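Local atomic coordinates of putative hydantoin racemase (Klebsiella pneumoniae subsp. pneumoniae, PDB entry 3QVK), a protein that probably racemises 5-monosubstituted hydantoins, interconverting the D and L forms of compounds such as 5-isobutyl- and 5-benzylhydantoin. Residues 1-6 / 32-37; 7-12 / 73-78; 110-115 / 177-182; 115-120 / 146-151. All blocks are in the same frame, centred on the assembly; numbering follows the deposited sequence.

The four contacts trace two similar halves of the chain around one bound 2AL. Contacts 1 and 2, whose centres are about 12 Å apart, belong to the parallel sheet that orders its strands 31-36, 2-7, 72-75 and 94-96. Contact 3 lies in the second sheet, 138-143, 112-116, 177-181 and 200-201, and contact 4, its centre about 15 Å from that of contact 3, in the loops after two of its strands; they share V115. Contacts 1 and 2 alternate along the chain and both close before contact 3 opens; contact 4 is nested inside contact 3. Contacts 2, 3 and 4 touch the ligand; contact 2 brings S77 and contact 3 S182, both cysteine in the reference sequence, consistent with this superfamily's two-cysteine site.

Contact 1 (1-6 / 32-37); sequences SVRIQV and EILAVC
The side chains of R3 and E32 lie side by side and point the same way, guanidinium and carboxylate planes 35° apart, yet their charged atoms do not touch. It is the aliphatic part of the arginine that meets the acid, CD of R3 lying 3.4 Å from OE1 of E32, while CD2 of L34 approaches the guanidinium obliquely and the polar end of R3 turns to the carbonyl of Q68. On the same face the side chains of Q5 and V36 cross at about a right angle, with NE2 of Q5 3.7 Å from CG2 of V36. With CG anti to the backbone N (chi1 -173°) and the chain extended, the amide of Q5 reaches hydrogen bonds to Q61 and H73. I4, V6 and I33 occupy the other face, where V6 CG2 packs on I33 CG2 at 3.8 Å, beneath helix 13-26.

Five backbone bonds knit strands 2-6 and 32-36. The E32 N to V2 O bond is 2.7 Å, and L34 N points almost straight at I4 O (2.9 Å). The bond from V6 N to L34 O is more bent. R3, I4, Q5 and V6 pair in register with E32, I33, L34 and A35. Side by side and parallel, they are the two strands of a beta-alpha-beta unit, joined through helix 13-26, at the 31-36 border of the first sheet.

Contact 2 (7-12 / 73-78); sequences INPNTS and HVIASF. Unlike the reference sequence in segment 73-78: S77 (reference Cys). With 2AL (1-(2,5-dioxo-2,5-dihydro-1H-imidazol-4-yl)urea), chain C.
Where I7 pairs with I75, two parallel strands reach their C-terminal ends and give way to the loops that hold 2AL. The pairing is made by two backbone bonds, I7 N to V74 O and A76 N to I7 O, both 2.7 Å. Past it, P9 lies against the second segment: its CG is 3.8 Å from CG2 of I75 and 3.3 Å from OG of S77.

N10 shapes the loop. Its OD1 accepts from S12 N in an Asx turn and also from N8 ND2, which stands above the carbonyl plane of the N10 amide, so two donors fix the rotation of that amide. With CG set between backbone N and carbonyl carbon (chi1 71°), the other end, ND2, gives a 2.8 Å bond to O8 of 2AL. F78 N donates to O5 of the ligand at 3.0 Å. A water bridges the segments, donating to N8 OD1 and A76 O and accepting from N7 of 2AL.

Helix 13-26, which begins just after S12, packs on N8, N10 and A76. Helix 48-68 lies against I7, P9 and H73, and helix 97-108 receives V74 and F78.

Contact 3 (110-115 / 177-182); sequences TRFSIV and AIVLGS. Unlike the reference sequence in segment 177-182: S182 (reference Cys). With 2AL (1-(2,5-dioxo-2,5-dihydro-1H-imidazol-4-yl)urea), chain C.
Strands 112-115 and 177-181 run parallel, their axes approaching to 4.6 Å and their directions 29° apart, F112, S113, I114 and V115 standing in register with A177, I178, V179 and L180. They are adjacent strands of the second parallel sheet, flanked by helices as in an alpha/beta fold. Four backbone bonds join them: S113 N to A177 O, V179 N to S113 O, V115 N to V179 O and G181 N to V115 O. The last is 2.7 Å long.

Side chains alternate between two faces. On one, CG2 of V179 approaches the F112 ring obliquely, 3.6 Å from CD1, while CG1 of I114 sits at the ring edge in plane and 4.1 Å from CB of V179. The phenyl ring reaches there because a chi1 of 63° tucks it back over its own backbone; helix 97-108 closes this layer. On the other face, CD1 of I178 lies against CB of S113, under helix 157-172, and the hydroxyl of S113 is hydrogen-bonded to S175 and D173. S182 follows G181, and its OG lies 3.3 Å from N1 of 2AL.

Contact 4 (115-120 / 146-151); sequences VTTLPR and LPVLAL. With 2AL (1-(2,5-dioxo-2,5-dihydro-1H-imidazol-4-yl)urea), chain C.
Van der Waals packing comes mainly from T117, whose side chain crosses V148 obliquely. CG2 of V148 lies 3.4 Å from OG1 of T117, and the methyl CG2 of T117 reaches CD1 of L151 at 4.2 Å. L118 comes alongside the other end of the second segment: its CG and CD2 rest on the carbonyl oxygen of L146, CG at 3.6 Å, and CD2 also approaches the backbone of P147. CG sits beside the backbone N of L118 (chi1 -79°), which brings CG and CD2 against that oxygen. L146 itself turns its side chain to helix 157-172.

These are two loops following strands 112-116 and 138-143, neighbours in the second parallel sheet, and such loops at the C-terminal ends of strands commonly form the binding site in alpha/beta folds. Here they line one wall of the 2AL pocket. The second is tightened by a 3-10 turn, with A150 N bonded to P147 O, and the amide of V148 is bonded to E46.

Polar contacts are made largely to the ligand. With chi1 at 57°, OG1 of T117 is flanked by both backbone branches and accepts a weak 3.2 Å bond from N1 of 2AL. The hydroxyl of T116 is hydrogen-bonded to the carbonyl of G181 at 2.7 Å (OG1 to O) and lies near O2 of the ligand. CG1 of V148 is 3.7 Å from C8 of 2AL, and its CG2 3.5 Å from N1.

Contact 1 (1-6 / 32-37)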
loop_
_atom_site.group_PDB
_atom_site.type_symbol
_atom_site.label_atom_id
_atom_site.label_comp_id
_atom_site.label_asym_id
_atom_site.label_seq_id
_atom_site.Cartn_x
_atom_site.Cartn_y
_atom_site.Cartn_z
ATOM N N SER A 1 -14.256 38.257 16.434
ATOM C CA SER A 1 -12.831 38.209 15.994
ATOM C C SER A 1 -12.243 36.808 16.153
ATOM O O SER A 1 -12.665 36.041 17.023
ATOM C CB SER A 1 -11.996 39.227 16.777
ATOM N N VAL A 2 -11.273 36.484 15.302
ATOM C CA VAL A 2 -10.600 35.186 15.334
ATOM C C VAL A 2 -9.138 35.366 15.743
ATOM O O VAL A 2 -8.413 36.166 15.151
ATOM C CB VAL A 2 -10.688 34.457 13.964
ATOM C CG1 VAL A 2 -10.042 33.077 14.034
ATOM C CG2 VAL A 2 -12.140 34.337 13.506
ATOM N N ARG A 3 -8.717 34.630 16.767
ATOM C CA ARG A 3 -7.331 34.679 17.230
ATOM C C ARG A 3 -6.637 33.339 17.012
ATOM O O ARG A 3 -7.063 32.313 17.548
ATOM C CB ARG A 3 -7.258 35.092 18.701
ATOM C CG ARG A 3 -7.674 36.533 18.969
ATOM C CD ARG A 3 -7.256 36.969 20.361
ATOM N NE ARG A 3 -7.957 36.221 21.402
ATOM C CZ ARG A 3 -7.453 35.942 22.600
ATOM N NH1 ARG A 3 -6.228 36.338 22.928
ATOM N NH2 ARG A 3 -8.177 35.257 23.473
ATOM N N ILE A 4 -5.576 33.360 16.210
ATOM C CA ILE A 4 -4.828 32.151 15.876
ATOM C C ILE A 4 -3.403 32.234 16.414
ATOM O O ILE A 4 -2.648 33.148 16.070
ATOM C CB ILE A 4 -4.801 31.889 14.344
ATOM C CG1 ILE A 4 -6.225 31.878 13.773
ATOM C CG2 ILE A 4 -4.073 30.576 14.032
ATOM C CD1 ILE A 4 -6.291 31.883 12.258
ATOM N N GLN A 5 -3.051 31.274 17.266
ATOM C CA GLN A 5 -1.702 31.164 17.805
ATOM C C GLN A 5 -0.815 30.386 16.835
ATOM O O GLN A 5 -1.003 29.184 16.635
ATOM C CB GLN A 5 -1.723 30.475 19.173
ATOM C CG GLN A 5 -0.375 30.465 19.887
ATOM C CD GLN A 5 -0.338 29.534 21.086
ATOM O OE1 GLN A 5 -0.867 28.421 21.044
ATOM N NE2 GLN A 5 0.300 29.983 22.159
ATOM N N VAL A 6 0.141 31.082 16.230
ATOM C CA VAL A 6 1.095 30.448 15.327
ATOM C C VAL A 6 2.386 30.162 16.093
ATOM O O VAL A 6 3.123 31.080 16.467
ATOM C CB VAL A 6 1.370 31.304 14.067
ATOM C CG1 VAL A 6 2.296 30.568 13.113
ATOM C CG2 VAL A 6 0.062 31.656 13.359
ATOM N N GLU A 32 -6.535 37.935 14.210
ATOM C CA GLU A 32 -5.322 38.352 14.903
ATOM C C GLU A 32 -4.357 37.173 15.005
ATOM O O GLU A 32 -4.743 36.074 15.413
ATOM C CB GLU A 32 -5.653 38.886 16.300
ATOM C CG GLU A 32 -4.472 39.537 17.019
ATOM C CD GLU A 32 -4.704 39.726 18.510
ATOM O OE1 GLU A 32 -5.874 39.716 18.952
ATOM O OE2 GLU A 32 -3.707 39.888 19.245
ATOM N N ILE A 33 -3.106 37.412 14.626
ATOM C CA ILE A 33 -2.063 36.394 14.701
ATOM C C ILE A 33 -1.233 36.571 15.972
ATOM O O ILE A 33 -0.731 37.663 16.250
ATOM C CB ILE A 33 -1.144 36.417 13.442
ATOM C CG1 ILE A 33 -1.952 36.163 12.156
ATOM C CG2 ILE A 33 0.031 35.438 13.584
ATOM C CD1 ILE A 33 -2.715 34.832 12.107
ATOM N N LEU A 34 -1.113 35.492 16.741
ATOM C CA LEU A 34 -0.243 35.456 17.912
ATOM C C LEU A 34 0.978 34.589 17.605
ATOM O O LEU A 34 0.961 33.372 17.820
ATOM C CB LEU A 34 -0.994 34.928 19.144
ATOM C CG LEU A 34 -2.065 35.799 19.815
ATOM C CD1 LEU A 34 -3.411 35.719 19.098
ATOM C CD2 LEU A 34 -2.221 35.411 21.280
ATOM N N ALA A 35 2.026 35.220 17.083
ATOM C CA ALA A 35 3.255 34.519 16.716
ATOM C C ALA A 35 4.140 34.296 17.938
ATOM O O ALA A 35 4.596 35.252 18.566
ATOM C CB ALA A 35 4.005 35.285 15.634
ATOM N N VAL A 36 4.371 33.027 18.270
ATOM C CA VAL A 36 5.129 32.662 19.469
ATOM C C VAL A 36 6.174 31.573 19.211
ATOM O O VAL A 36 6.165 30.915 18.168
ATOM C CB VAL A 36 4.199 32.206 20.636
ATOM C CG1 VAL A 36 3.356 33.367 21.159
ATOM C CG2 VAL A 36 3.319 31.028 20.216
ATOM N N CYS A 37 7.073 31.402 20.178
ATOM C CA CYS A 37 8.046 30.312 20.181
ATOM C C CYS A 37 8.272 29.857 21.627
ATOM O O CYS A 37 7.960 30.606 22.557
ATOM C CB CYS A 37 9.355 30.754 19.520
ATOM S SG CYS A 37 10.200 32.123 20.336
#

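Contact 2 (7-12 / 73-78)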
loop_
_atom_site.group_PDB
_atom_site.type_symbol
_atom_site.label_atom_id
_atom_site.label_comp_id
_atom_site.label_asym_id
_atom_site.label_seq_id
_atom_site.Cartn_x
_atom_site.Cartn_y
_atom_site.Cartn_z
ATOM N N ILE A 7 2.640 28.878 16.330
ATOM C CA ILE A 7 3.772 28.449 17.143
ATOM C C ILE A 7 4.948 28.022 16.277
ATOM O O ILE A 7 4.862 27.042 15.536
ATOM C CB ILE A 7 3.392 27.279 18.093
ATOM C CG1 ILE A 7 2.154 27.629 18.923
ATOM C CG2 ILE A 7 4.578 26.907 18.997
ATOM C CD1 ILE A 7 1.468 26.430 19.537
ATOM N N ASN A 8 6.041 28.774 16.370
ATOM C CA ASN A 8 7.323 28.322 15.853
ATOM C C ASN A 8 7.904 27.347 16.879
ATOM O O ASN A 8 8.194 27.748 18.005
ATOM C CB ASN A 8 8.265 29.511 15.622
ATOM C CG ASN A 8 9.639 29.091 15.107
ATOM O OD1 ASN A 8 9.820 27.983 14.602
ATOM N ND2 ASN A 8 10.612 29.988 15.230
ATOM N N PRO A 9 8.047 26.059 16.502
ATOM C CA PRO A 9 8.503 25.023 17.432
ATOM C C PRO A 9 9.968 25.160 17.844
ATOM O O PRO A 9 10.367 24.598 18.867
ATOM C CB PRO A 9 8.294 23.724 16.640
ATOM C CG PRO A 9 7.311 24.082 15.578
ATOM C CD PRO A 9 7.674 25.477 15.204
ATOM N N ASN A 10 10.758 25.884 17.053
ATOM C CA ASN A 10 12.131 26.203 17.438
ATOM C C ASN A 10 12.220 27.550 18.167
ATOM O O ASN A 10 11.276 28.343 18.126
ATOM C CB ASN A 10 13.093 26.118 16.238
ATOM C CG ASN A 10 12.895 27.238 15.227
ATOM O OD1 ASN A 10 12.967 28.421 15.561
ATOM N ND2 ASN A 10 12.677 26.864 13.971
ATOM N N THR A 11 13.350 27.800 18.827
ATOM C CA THR A 11 13.513 28.985 19.676
ATOM C C THR A 11 14.119 30.195 18.956
ATOM O O THR A 11 14.455 31.196 19.594
ATOM C CB THR A 11 14.362 28.673 20.933
ATOM O OG1 THR A 11 15.664 28.229 20.534
ATOM C CG2 THR A 11 13.698 27.600 21.790
ATOM N N SER A 12 14.259 30.105 17.636
ATOM C CA SER A 12 14.781 31.218 16.843
ATOM C C SER A 12 13.739 32.321 16.699
ATOM O O SER A 12 12.711 32.135 16.042
ATOM C CB SER A 12 15.238 30.736 15.464
ATOM O OG SER A 12 15.528 31.830 14.606
ATOM N N HIS A 73 -4.671 26.816 16.494
ATOM C CA HIS A 73 -3.216 26.761 16.609
ATOM C C HIS A 73 -2.563 26.303 15.308
ATOM O O HIS A 73 -3.138 25.511 14.556
ATOM C CB HIS A 73 -2.797 25.810 17.734
ATOM C CG HIS A 73 -3.490 26.060 19.037
ATOM N ND1 HIS A 73 -2.927 26.809 20.046
ATOM C CD2 HIS A 73 -4.691 25.644 19.502
ATOM C CE1 HIS A 73 -3.753 26.847 21.077
ATOM N NE2 HIS A 73 -4.833 26.151 20.771
ATOM N N VAL A 74 -1.357 26.809 15.061
ATOM C CA VAL A 74 -0.536 26.383 13.931
ATOM C C VAL A 74 0.841 25.937 14.435
ATOM O O VAL A 74 1.484 26.646 15.215
ATOM C CB VAL A 74 -0.387 27.509 12.872
ATOM C CG1 VAL A 74 0.655 27.144 11.822
ATOM C CG2 VAL A 74 -1.727 27.804 12.202
ATOM N N ILE A 75 1.278 24.758 13.998
ATOM C CA ILE A 75 2.624 24.272 14.302
ATOM C C ILE A 75 3.535 24.567 13.108
ATOM O O ILE A 75 3.433 23.925 12.056
ATOM C CB ILE A 75 2.629 22.773 14.685
ATOM C CG1 ILE A 75 1.758 22.546 15.926
ATOM C CG2 ILE A 75 4.056 22.281 14.934
ATOM C CD1 ILE A 75 1.558 21.091 16.300
ATOM N N ALA A 76 4.424 25.543 13.288
ATOM C CA ALA A 76 5.133 26.167 12.171
ATOM C C ALA A 76 6.548 25.657 11.877
ATOM O O ALA A 76 7.465 26.447 11.639
ATOM C CB ALA A 76 5.124 27.691 12.327
ATOM N N SER A 77 6.720 24.338 11.903
ATOM C CA SER A 77 7.917 23.706 11.340
ATOM C C SER A 77 7.527 22.462 10.545
ATOM O O SER A 77 6.573 21.765 10.898
ATOM C CB SER A 77 8.960 23.384 12.414
ATOM O OG SER A 77 8.596 22.253 13.179
ATOM N N PHE A 78 8.276 22.192 9.479
ATOM C CA PHE A 78 7.880 21.218 8.456
ATOM C C PHE A 78 7.820 19.756 8.923
ATOM O O PHE A 78 7.394 18.878 8.173
ATOM C CB PHE A 78 8.773 21.359 7.217
ATOM C CG PHE A 78 8.190 20.745 5.972
ATOM C CD1 PHE A 78 7.098 21.329 5.336
ATOM C CD2 PHE A 78 8.740 19.585 5.431
ATOM C CE1 PHE A 78 6.558 20.764 4.182
ATOM C CE2 PHE A 78 8.206 19.013 4.278
ATOM C CZ PHE A 78 7.114 19.604 3.653
HETATM C C4 2AL C . 12.289 22.788 10.000
HETATM C C5 2AL C . 11.463 23.899 9.976
HETATM O O5 2AL C . 10.526 24.093 9.201
HETATM N N7 2AL C . 11.854 24.727 10.939
HETATM C C8 2AL C . 12.893 24.132 11.534
HETATM O O8 2AL C . 13.517 24.612 12.478
HETATM N N9 2AL C . 13.173 22.951 10.978
HETATM N N3 2AL C . 12.222 21.723 9.196
HETATM C C2 2AL C . 12.826 21.675 8.006
HETATM N N1 2AL C . 13.501 22.749 7.604
HETATM O O2 2AL C . 12.755 20.670 7.299
HETATM O O HOH W 1 10.202 26.607 12.285
#

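Contact 3 (110-115 / 177-182)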
loop_
_atom_site.group_PDB
_atom_site.type_symbol
_atom_site.label_atom_id
_atom_site.label_comp_id
_atom_site.label_asym_id
_atom_site.label_seq_id
_atom_site.Cartn_x
_atom_site.Cartn_y
_atom_site.Cartn_z
ATOM N N THR A 110 -1.812 17.478 -9.659
ATOM C CA THR A 110 -1.927 16.025 -9.529
ATOM C C THR A 110 -0.822 15.490 -8.619
ATOM O O THR A 110 -1.079 14.684 -7.723
ATOM C CB THR A 110 -1.867 15.304 -10.896
ATOM O OG1 THR A 110 -0.670 15.676 -11.588
ATOM C CG2 THR A 110 -3.081 15.657 -11.749
ATOM N N ARG A 111 0.404 15.949 -8.860
ATOM C CA ARG A 111 1.551 15.576 -8.039
ATOM C C ARG A 111 2.409 16.795 -7.709
ATOM O O ARG A 111 2.470 17.752 -8.487
ATOM C CB ARG A 111 2.400 14.504 -8.729
ATOM C CG ARG A 111 1.689 13.167 -8.940
ATOM C CD ARG A 111 2.670 12.043 -9.230
ATOM N NE ARG A 111 3.521 12.332 -10.383
ATOM C CZ ARG A 111 4.603 11.632 -10.715
ATOM N NH1 ARG A 111 5.311 11.979 -11.780
ATOM N NH2 ARG A 111 4.981 10.588 -9.985
ATOM N N PHE A 112 3.064 16.750 -6.552
ATOM C CA PHE A 112 3.930 17.839 -6.106
ATOM C C PHE A 112 5.346 17.367 -5.778
ATOM O O PHE A 112 5.574 16.184 -5.520
ATOM C CB PHE A 112 3.312 18.572 -4.903
ATOM C CG PHE A 112 3.141 17.710 -3.670
ATOM C CD1 PHE A 112 4.180 17.568 -2.750
ATOM C CD2 PHE A 112 1.935 17.063 -3.420
ATOM C CE1 PHE A 112 4.024 16.782 -1.610
ATOM C CE2 PHE A 112 1.769 16.274 -2.282
ATOM C CZ PHE A 112 2.816 16.133 -1.375
ATOM N N SER A 113 6.289 18.304 -5.795
ATOM C CA SER A 113 7.654 18.042 -5.351
ATOM C C SER A 113 7.950 18.839 -4.086
ATOM O O SER A 113 7.453 19.954 -3.919
ATOM C CB SER A 113 8.657 18.402 -6.446
ATOM O OG SER A 113 8.511 17.552 -7.570
ATOM N N ILE A 114 8.754 18.262 -3.197
ATOM C CA ILE A 114 9.157 18.940 -1.966
ATOM C C ILE A 114 10.598 19.444 -2.069
ATOM O O ILE A 114 11.496 18.705 -2.478
ATOM C CB ILE A 114 8.988 18.030 -0.716
ATOM C CG1 ILE A 114 7.511 17.665 -0.513
ATOM C CG2 ILE A 114 9.549 18.711 0.542
ATOM C CD1 ILE A 114 7.270 16.541 0.484
ATOM N N VAL A 115 10.799 20.711 -1.715
ATOM C CA VAL A 115 12.134 21.296 -1.618
ATOM C C VAL A 115 12.371 21.732 -0.172
ATOM O O VAL A 115 11.740 22.673 0.314
ATOM C CB VAL A 115 12.325 22.489 -2.591
ATOM C CG1 VAL A 115 13.725 23.084 -2.452
ATOM C CG2 VAL A 115 12.077 22.055 -4.032
ATOM N N ALA A 177 3.297 21.220 -8.976
ATOM C CA ALA A 177 3.439 22.197 -7.896
ATOM C C ALA A 177 4.646 21.906 -7.007
ATOM O O ALA A 177 5.194 20.802 -7.027
ATOM C CB ALA A 177 2.164 22.253 -7.058
ATOM N N ILE A 178 5.052 22.911 -6.233
ATOM C CA ILE A 178 6.149 22.769 -5.280
ATOM C C ILE A 178 5.665 23.023 -3.853
ATOM O O ILE A 178 4.956 23.997 -3.591
ATOM C CB ILE A 178 7.336 23.726 -5.609
ATOM C CG1 ILE A 178 7.843 23.524 -7.049
ATOM C CG2 ILE A 178 8.467 23.581 -4.580
ATOM C CD1 ILE A 178 8.454 22.150 -7.346
ATOM N N VAL A 179 6.044 22.130 -2.944
ATOM C CA VAL A 179 5.828 22.332 -1.516
ATOM C C VAL A 179 7.160 22.717 -0.874
ATOM O O VAL A 179 8.124 21.947 -0.917
ATOM C CB VAL A 179 5.234 21.069 -0.837
ATOM C CG1 VAL A 179 5.323 21.164 0.685
ATOM C CG2 VAL A 179 3.792 20.861 -1.272
ATOM N N LEU A 180 7.211 23.916 -0.299
ATOM C CA LEU A 180 8.411 24.383 0.395
ATOM C C LEU A 180 8.519 23.705 1.759
ATOM O O LEU A 180 7.593 23.769 2.570
ATOM C CB LEU A 180 8.417 25.909 0.526
ATOM C CG LEU A 180 8.396 26.733 -0.771
ATOM C CD1 LEU A 180 8.295 28.217 -0.460
ATOM C CD2 LEU A 180 9.609 26.454 -1.653
ATOM N N GLY A 181 9.654 23.053 1.993
ATOM C CA GLY A 181 9.835 22.194 3.159
ATOM C C GLY A 181 10.460 22.836 4.383
ATOM O O GLY A 181 11.231 22.190 5.097
ATOM N N SER A 182 10.125 24.102 4.631
ATOM C CA SER A 182 10.611 24.820 5.811
ATOM C C SER A 182 9.750 26.038 6.127
ATOM O O SER A 182 9.187 26.665 5.227
ATOM C CB SER A 182 12.070 25.253 5.624
ATOM O OG SER A 182 12.602 25.785 6.827
HETATM C C4 2AL C . 12.289 22.788 10.000
HETATM C C5 2AL C . 11.463 23.899 9.976
HETATM O O5 2AL C . 10.526 24.093 9.201
HETATM N N7 2AL C . 11.854 24.727 10.939
HETATM C C8 2AL C . 12.893 24.132 11.534
HETATM O O8 2AL C . 13.517 24.612 12.478
HETATM N N9 2AL C . 13.173 22.951 10.978
HETATM N N3 2AL C . 12.222 21.723 9.196
HETATM C C2 2AL C . 12.826 21.675 8.006
HETATM N N1 2AL C . 13.501 22.749 7.604
HETATM O O2 2AL C . 12.755 20.670 7.299
#

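Contact 4 (115-120 / 146-151)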
loop_
_atom_site.group_PDB
_atom_site.type_symbol
_atom_site.label_atom_id
_atom_site.label_comp_id
_atom_site.label_asym_id
_atom_site.label_seq_id
_atom_site.Cartn_x
_atom_site.Cartn_y
_atom_site.Cartn_z
ATOM N N VAL A 115 10.799 20.711 -1.715
ATOM C CA VAL A 115 12.134 21.296 -1.618
ATOM C C VAL A 115 12.371 21.732 -0.172
ATOM O O VAL A 115 11.740 22.673 0.314
ATOM C CB VAL A 115 12.325 22.489 -2.591
ATOM C CG1 VAL A 115 13.725 23.084 -2.452
ATOM C CG2 VAL A 115 12.077 22.055 -4.032
ATOM N N THR A 116 13.274 21.029 0.510
ATOM C CA THR A 116 13.559 21.283 1.924
ATOM C C THR A 116 15.038 21.632 2.169
ATOM O O THR A 116 15.796 21.844 1.219
ATOM C CB THR A 116 13.065 20.113 2.829
ATOM O OG1 THR A 116 13.145 20.494 4.207
ATOM C CG2 THR A 116 13.875 18.839 2.598
ATOM N N THR A 117 15.435 21.684 3.440
ATOM C CA THR A 117 16.750 22.194 3.842
ATOM C C THR A 117 17.866 21.143 3.808
ATOM O O THR A 117 18.667 21.113 2.871
ATOM C CB THR A 117 16.692 22.852 5.244
ATOM O OG1 THR A 117 16.201 21.900 6.198
ATOM C CG2 THR A 117 15.773 24.068 5.233
ATOM N N LEU A 118 17.915 20.292 4.832
ATOM C CA LEU A 118 18.981 19.298 4.978
ATOM C C LEU A 118 18.558 17.908 4.506
ATOM O O LEU A 118 17.386 17.545 4.636
ATOM C CB LEU A 118 19.454 19.224 6.435
ATOM C CG LEU A 118 20.407 20.296 6.971
ATOM C CD1 LEU A 118 20.622 20.090 8.459
ATOM C CD2 LEU A 118 21.745 20.290 6.238
ATOM N N PRO A 119 19.511 17.128 3.955
ATOM C CA PRO A 119 19.262 15.741 3.550
ATOM C C PRO A 119 18.690 14.856 4.660
ATOM O O PRO A 119 17.850 14.000 4.384
ATOM C CB PRO A 119 20.650 15.245 3.141
ATOM C CG PRO A 119 21.339 16.459 2.653
ATOM C CD PRO A 119 20.852 17.580 3.531
ATOM N N ARG A 120 19.129 15.065 5.901
ATOM C CA ARG A 120 18.684 14.233 7.025
ATOM C C ARG A 120 17.235 14.490 7.467
ATOM O O ARG A 120 16.679 13.717 8.250
ATOM C CB ARG A 120 19.653 14.336 8.211
ATOM C CG ARG A 120 19.645 15.668 8.958
ATOM C CD ARG A 120 20.554 15.612 10.182
ATOM N NE ARG A 120 20.204 14.512 11.082
ATOM C CZ ARG A 120 20.921 14.135 12.139
ATOM N NH1 ARG A 120 22.044 14.766 12.456
ATOM N NH2 ARG A 120 20.511 13.118 12.884
ATOM N N LEU A 146 21.781 22.812 2.949
ATOM C CA LEU A 146 22.182 23.904 3.828
ATOM C C LEU A 146 21.391 23.816 5.130
ATOM O O LEU A 146 20.245 23.357 5.122
ATOM C CB LEU A 146 21.953 25.265 3.159
ATOM C CG LEU A 146 22.877 25.718 2.023
ATOM C CD1 LEU A 146 22.442 27.086 1.527
ATOM C CD2 LEU A 146 24.344 25.753 2.449
ATOM N N PRO A 147 21.997 24.250 6.256
ATOM C CA PRO A 147 21.282 24.250 7.536
ATOM C C PRO A 147 20.019 25.110 7.488
ATOM O O PRO A 147 19.936 26.041 6.685
ATOM C CB PRO A 147 22.302 24.846 8.515
ATOM C CG PRO A 147 23.309 25.545 7.660
ATOM C CD PRO A 147 23.379 24.742 6.405
ATOM N N VAL A 148 19.050 24.787 8.340
ATOM C CA VAL A 148 17.757 25.482 8.375
ATOM C C VAL A 148 17.904 27.005 8.493
ATOM O O VAL A 148 17.239 27.758 7.776
ATOM C CB VAL A 148 16.849 24.923 9.510
ATOM C CG1 VAL A 148 15.590 25.768 9.680
ATOM C CG2 VAL A 148 16.471 23.477 9.223
ATOM N N LEU A 149 18.797 27.445 9.377
ATOM C CA LEU A 149 18.969 28.871 9.670
ATOM C C LEU A 149 19.725 29.659 8.591
ATOM O O LEU A 149 19.879 30.877 8.706
ATOM C CB LEU A 149 19.623 29.062 11.048
ATOM C CG LEU A 149 18.854 28.516 12.258
ATOM C CD1 LEU A 149 19.696 28.613 13.520
ATOM C CD2 LEU A 149 17.512 29.221 12.450
ATOM N N ALA A 150 20.179 28.968 7.546
ATOM C CA ALA A 150 20.810 29.622 6.395
ATOM C C ALA A 150 19.830 30.552 5.677
ATOM O O ALA A 150 20.238 31.518 5.031
ATOM C CB ALA A 150 21.373 28.590 5.428
ATOM N N LEU A 151 18.539 30.254 5.809
ATOM C CA LEU A 151 17.470 31.087 5.257
ATOM C C LEU A 151 17.359 32.439 5.965
ATOM O O LEU A 151 16.747 33.372 5.441
ATOM C CB LEU A 151 16.130 30.348 5.336
ATOM C CG LEU A 151 15.942 29.119 4.441
ATOM C CD1 LEU A 151 14.914 28.174 5.046
ATOM C CD2 LEU A 151 15.550 29.520 3.020
HETATM C C4 2AL C . 12.289 22.788 10.000
HETATM C C5 2AL C . 11.463 23.899 9.976
HETATM O O5 2AL C . 10.526 24.093 9.201
HETATM N N7 2AL C . 11.854 24.727 10.939
HETATM C C8 2AL C . 12.893 24.132 11.534
HETATM O O8 2AL C . 13.517 24.612 12.478
HETATM N N9 2AL C . 13.173 22.951 10.978
HETATM N N3 2AL C . 12.222 21.723 9.196
HETATM C C2 2AL C . 12.826 21.675 8.006
HETATM N N1 2AL C . 13.501 22.749 7.604
HETATM O O2 2AL C . 12.755 20.670 7.299
#